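Local coordinates for protein S-adenosylmethionine:tRNA ribosyltransferase-isomerase (Thermotoga maritima, PDB 1VKY) that probably transfers and isomerises the ribose of S-adenosylmethionine onto the 7-aminomethyl group of 7-deazaguanine in tRNA, giving epoxyqueuosine, at residues Glu197-Lys200 against Gln205-Glu208; Val209-Gly214 against Gly260-Arg265. One frame throughout, in Å; residues are numbered along the deposited sequence.

Contact 1: Glu197-Lys200 against Gln205-Glu208; sequences EKLK and QFAE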
loop_
_atom_site.group_PDB
_atom_site.type_symbol
_atom_site.label_atom_id
_atom_site.label_comp_id
_atom_site.label_asym_id
_atom_site.label_seq_id
_atom_site.Cartn_x
_atom_site.Cartn_y
_atom_site.Cartn_z
ATOM N N GLU B 197 9.917 -0.611 22.847
ATOM C CA GLU B 197 10.549 -1.081 24.080
ATOM C C GLU B 197 11.675 -0.143 24.563
ATOM O O GLU B 197 11.731 0.186 25.728
ATOM C CB GLU B 197 11.053 -2.510 23.883
ATOM C CG GLU B 197 9.936 -3.540 24.008
ATOM C CD GLU B 197 9.646 -3.937 25.457
ATOM O OE1 GLU B 197 8.999 -3.162 26.197
ATOM N N LYS B 198 12.548 0.305 23.668
ATOM C CA LYS B 198 13.542 1.324 24.029
ATOM C C LYS B 198 12.891 2.579 24.616
ATOM O O LYS B 198 13.344 3.113 25.618
ATOM C CB LYS B 198 14.364 1.742 22.812
ATOM C CG LYS B 198 15.413 0.768 22.398
ATOM C CD LYS B 198 16.246 1.358 21.264
ATOM C CE LYS B 198 17.376 0.418 20.821
ATOM N NZ LYS B 198 16.888 -0.775 20.081
ATOM N N LEU B 199 11.819 3.056 23.988
ATOM C CA LEU B 199 11.128 4.263 24.471
ATOM C C LEU B 199 10.569 4.075 25.875
ATOM O O LEU B 199 10.688 4.958 26.779
ATOM C CB LEU B 199 9.983 4.639 23.505
ATOM C CG LEU B 199 10.448 5.206 22.170
ATOM C CD1 LEU B 199 9.348 5.206 21.115
ATOM C CD2 LEU B 199 11.036 6.614 22.349
ATOM N N LYS B 200 9.933 2.927 26.082
ATOM C CA LYS B 200 9.377 2.669 27.405
ATOM C C LYS B 200 10.501 2.597 28.460
ATOM O O LYS B 200 10.356 3.092 29.582
ATOM C CB LYS B 200 8.578 1.360 27.392
ATOM C CG LYS B 200 7.264 1.466 26.644
ATOM C CD LYS B 200 6.514 0.101 26.589
ATOM C CE LYS B 200 5.107 0.333 26.048
ATOM N NZ LYS B 200 4.342 -0.917 25.856
ATOM N N GLN B 205 5.732 7.277 28.106
ATOM C CA GLN B 205 4.452 6.578 28.255
ATOM C C GLN B 205 3.674 6.491 26.935
ATOM O O GLN B 205 3.907 7.280 26.010
ATOM C CB GLN B 205 3.622 7.292 29.304
ATOM C CG GLN B 205 4.296 7.231 30.688
ATOM C CD GLN B 205 3.336 7.475 31.820
ATOM O OE1 GLN B 205 2.112 7.236 31.708
ATOM N NE2 GLN B 205 3.882 7.946 32.936
ATOM N N PHE B 206 2.749 5.535 26.864
ATOM C CA PHE B 206 1.897 5.319 25.695
ATOM C C PHE B 206 0.415 5.348 26.063
ATOM O O PHE B 206 0.034 4.955 27.160
ATOM C CB PHE B 206 2.220 3.965 25.050
ATOM C CG PHE B 206 3.533 3.964 24.317
ATOM C CD1 PHE B 206 4.734 3.913 25.030
ATOM C CD2 PHE B 206 3.573 4.120 22.945
ATOM C CE1 PHE B 206 5.964 3.980 24.356
ATOM C CE2 PHE B 206 4.813 4.187 22.272
ATOM C CZ PHE B 206 5.992 4.110 22.985
ATOM N N ALA B 207 -0.419 5.849 25.155
ATOM C CA ALA B 207 -1.857 5.734 25.308
ATOM C C ALA B 207 -2.448 5.591 23.943
ATOM O O ALA B 207 -1.782 5.844 22.923
ATOM C CB ALA B 207 -2.432 6.941 26.006
ATOM N N GLU B 208 -3.703 5.162 23.905
ATOM C CA GLU B 208 -4.385 5.014 22.633
ATOM C C GLU B 208 -5.740 5.707 22.529
ATOM O O GLU B 208 -6.512 5.844 23.500
ATOM C CB GLU B 208 -4.458 3.518 22.226
ATOM C CG GLU B 208 -5.570 2.703 22.799
ATOM C CD GLU B 208 -5.618 1.287 22.195
ATOM O OE1 GLU B 208 -4.522 0.723 21.842
ATOM O OE2 GLU B 208 -6.761 0.749 22.086
#
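Phe206 reaches from near the start of its strand back to the helix just before it and sets its ring against two consecutive helical residues, Leu199 and Lys200. The aliphatic part of Lys200 makes the closest approach, with CG 3.6 Å from CE1 of Phe206. Because the lysine chain is extended beyond CG (chi2 177°, chi3 170°), alternate methylenes turn to the same side, and CE reaches the same side of the ring, 3.7 Å from Phe206 CD1. The lysine chain thus runs across the phenylalanine side chain at about a right angle. Leu199 approaches differently, with CD1 near the plane of the ring and at its edge, 4.0 Å from Phe206 CZ, while its CB stands 4.1 Å from that same CZ.

These three residues meet across the short connection between helix 193-202 and strand 205-213 of the large mixed sheet. Leu199 is buried further by Ile59, Leu62, Phe191 and Leu68, and Leu68, on the neighbouring strand 67-75, also touches Phe206. The backbone O of Phe206 accepts a hydrogen bond from Lys245 NZ.

With an alanine here, the edge contact to Leu199 and the ring carbons that meet CG and CE of Lys200 would go, and the lysine chain would probably be freer to turn.

No hydrogen bond joins the two segments, which implies that their association rests on apolar and van der Waals contact, with the lysine contributing through its carbon chain.

Contact 2: Val209-Gly214 against Gly260-Arg265; sequences VVLHVG and GTTTVR
Thr263 OG1 is held by a hydrogen bond to the backbone O of Val259 and, across the contact, lies against a methyl group of Val209, whose CG2 is 4.0 Å from Thr263 OG1. Standing beside its own backbone N (chi1 -63°), the hydroxyl can reach back to the carbonyl one turn earlier, so it is already satisfied where the valine meets it. CG2 of Thr263 completes this patch, 4.2 Å from CG2 of Val209, the two side chains crossing obliquely. Two residues along the strand the next pair meets through methyl groups alone, Leu211 CD2 lying 4.1 Å from Thr262 CG2. The leucine has its CG turned away from the backbone N (chi1 -169°), and it crosses the threonine at about a right angle.

These contacts lay the first turn of helix 261-270 against one face of the mixed sheet. The helix follows directly on strand 256-259, from which strand 205-213 is separated by strand 67-75, all three running parallel. Asn71 of that middle strand touches Val209, Thr262 and Thr263, and so joins the two sides of the contact.

Gly260, at the N-cap, has a positive phi (95°); with its backbone angles a side chain would collide with the carbonyl O of the residue before, so glycine fits here. The turn is then closed by Arg265 N, which donates to Thr261 O at 3.0 Å, and by Val264 N, which donates to Gly260 O at 3.3 Å. An unidentified ligand, perhaps a crystallisation component, sits at this helix start, hydrogen-bonded to Thr261 OG1 and weakly to Thr262 N.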
loop_
_atom_site.group_PDB
_atom_site.type_symbol
_atom_site.label_atom_id
_atom_site.label_comp_id
_atom_site.label_asym_id
_atom_site.label_seq_id
_atom_site.Cartn_x
_atom_site.Cartn_y
_atom_site.Cartn_z
ATOM N N VAL B 209 -6.024 6.168 21.314
ATOM C CA VAL B 209 -7.374 6.568 20.991
ATOM C C VAL B 209 -7.817 5.594 19.928
ATOM O O VAL B 209 -6.996 4.986 19.247
ATOM C CB VAL B 209 -7.486 8.060 20.527
ATOM C CG1 VAL B 209 -7.151 8.971 21.694
ATOM C CG2 VAL B 209 -6.642 8.348 19.333
ATOM N N VAL B 210 -9.113 5.487 19.752
ATOM C CA VAL B 210 -9.688 4.501 18.841
ATOM C C VAL B 210 -10.618 5.185 17.844
ATOM O O VAL B 210 -11.281 6.209 18.147
ATOM C CB VAL B 210 -10.452 3.404 19.642
ATOM C CG1 VAL B 210 -10.904 2.265 18.730
ATOM C CG2 VAL B 210 -9.577 2.826 20.762
ATOM N N LEU B 211 -10.606 4.673 16.630
ATOM C CA LEU B 211 -11.520 5.112 15.598
ATOM C C LEU B 211 -12.352 3.884 15.208
ATOM O O LEU B 211 -11.831 2.912 14.685
ATOM C CB LEU B 211 -10.768 5.677 14.407
ATOM C CG LEU B 211 -11.689 6.398 13.420
ATOM C CD1 LEU B 211 -12.362 7.643 14.026
ATOM C CD2 LEU B 211 -10.945 6.750 12.152
ATOM N N HIS B 212 -13.627 3.919 15.510
ATOM C CA HIS B 212 -14.508 2.793 15.227
ATOM C C HIS B 212 -15.167 3.055 13.886
ATOM O O HIS B 212 -15.890 4.025 13.751
ATOM C CB HIS B 212 -15.558 2.690 16.294
ATOM C CG HIS B 212 -15.003 2.416 17.653
ATOM N ND1 HIS B 212 -14.707 1.146 18.083
ATOM C CD2 HIS B 212 -14.688 3.246 18.682
ATOM C CE1 HIS B 212 -14.238 1.194 19.322
ATOM N NE2 HIS B 212 -14.215 2.458 19.711
ATOM N N VAL B 213 -14.925 2.169 12.925
ATOM C CA VAL B 213 -15.340 2.347 11.536
ATOM C C VAL B 213 -16.527 1.421 11.196
ATOM O O VAL B 213 -16.455 0.186 11.313
ATOM C CB VAL B 213 -14.150 2.113 10.597
ATOM C CG1 VAL B 213 -14.555 2.363 9.159
ATOM C CG2 VAL B 213 -12.992 3.009 11.002
ATOM N N GLY B 214 -17.631 2.061 10.834
ATOM C CA GLY B 214 -18.879 1.389 10.545
ATOM C C GLY B 214 -18.975 1.009 9.080
ATOM O O GLY B 214 -19.480 1.782 8.262
ATOM N N GLY B 260 0.049 10.731 14.323
ATOM C CA GLY B 260 -0.922 10.759 13.214
ATOM C C GLY B 260 -1.990 11.823 13.335
ATOM O O GLY B 260 -2.363 12.197 14.424
ATOM N N THR B 261 -2.465 12.322 12.197
ATOM C CA THR B 261 -3.465 13.383 12.107
ATOM C C THR B 261 -4.826 12.963 12.619
ATOM O O THR B 261 -5.592 13.806 13.158
ATOM C CB THR B 261 -3.639 13.860 10.655
ATOM O OG1 THR B 261 -3.920 12.737 9.810
ATOM C CG2 THR B 261 -2.344 14.440 10.095
ATOM N N THR B 262 -5.129 11.670 12.533
ATOM C CA THR B 262 -6.391 11.178 13.164
ATOM C C THR B 262 -6.367 11.412 14.673
ATOM O O THR B 262 -7.324 11.917 15.251
ATOM C CB THR B 262 -6.612 9.702 12.879
ATOM O OG1 THR B 262 -6.766 9.535 11.469
ATOM C CG2 THR B 262 -7.958 9.210 13.470
ATOM N N THR B 263 -5.276 11.033 15.326
ATOM C CA THR B 263 -5.122 11.323 16.745
ATOM C C THR B 263 -5.310 12.817 17.053
ATOM O O THR B 263 -5.993 13.187 18.015
ATOM C CB THR B 263 -3.738 10.875 17.204
ATOM O OG1 THR B 263 -3.601 9.453 17.053
ATOM C CG2 THR B 263 -3.566 11.127 18.696
ATOM N N VAL B 264 -4.681 13.673 16.245
ATOM C CA VAL B 264 -4.826 15.141 16.443
ATOM C C VAL B 264 -6.257 15.580 16.404
ATOM O O VAL B 264 -6.680 16.317 17.260
ATOM C CB VAL B 264 -4.049 15.920 15.381
ATOM C CG1 VAL B 264 -4.334 17.428 15.478
ATOM C CG2 VAL B 264 -2.567 15.655 15.516
ATOM N N ARG B 265 -7.007 15.159 15.382
ATOM C CA ARG B 265 -8.402 15.585 15.252
ATOM C C ARG B 265 -9.218 15.096 16.404
ATOM O O ARG B 265 -10.053 15.827 16.918
ATOM C CB ARG B 265 -9.015 15.119 13.912
ATOM C CG ARG B 265 -8.268 15.615 12.659
ATOM C CD ARG B 265 -8.929 15.211 11.249
ATOM N NE ARG B 265 -10.002 14.256 11.497
ATOM C CZ ARG B 265 -9.980 12.958 11.241
ATOM N NH1 ARG B 265 -8.946 12.395 10.631
ATOM N NH2 ARG B 265 -11.032 12.213 11.599
#

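The two contacts follow one another along the chain: contact 1 is complete before contact 2 begins, and residues 205-208 run straight on into 209-214. Both therefore use strand 205-213, one at its beginning and one along its later part, and their centres lie about 18 Å apart. Contact 1 is local, tying the strand to the preceding helix 193-202, and its centre is about 15 Å from the centre of the chain, against about 3 Å for contact 2, which spans 45 intervening residues and brings in helix 261-270. A single strand of the mixed sheet, bordered by strand 67-75, thus joins a neighbouring element to a distant one within the same sheet and its flanking helices.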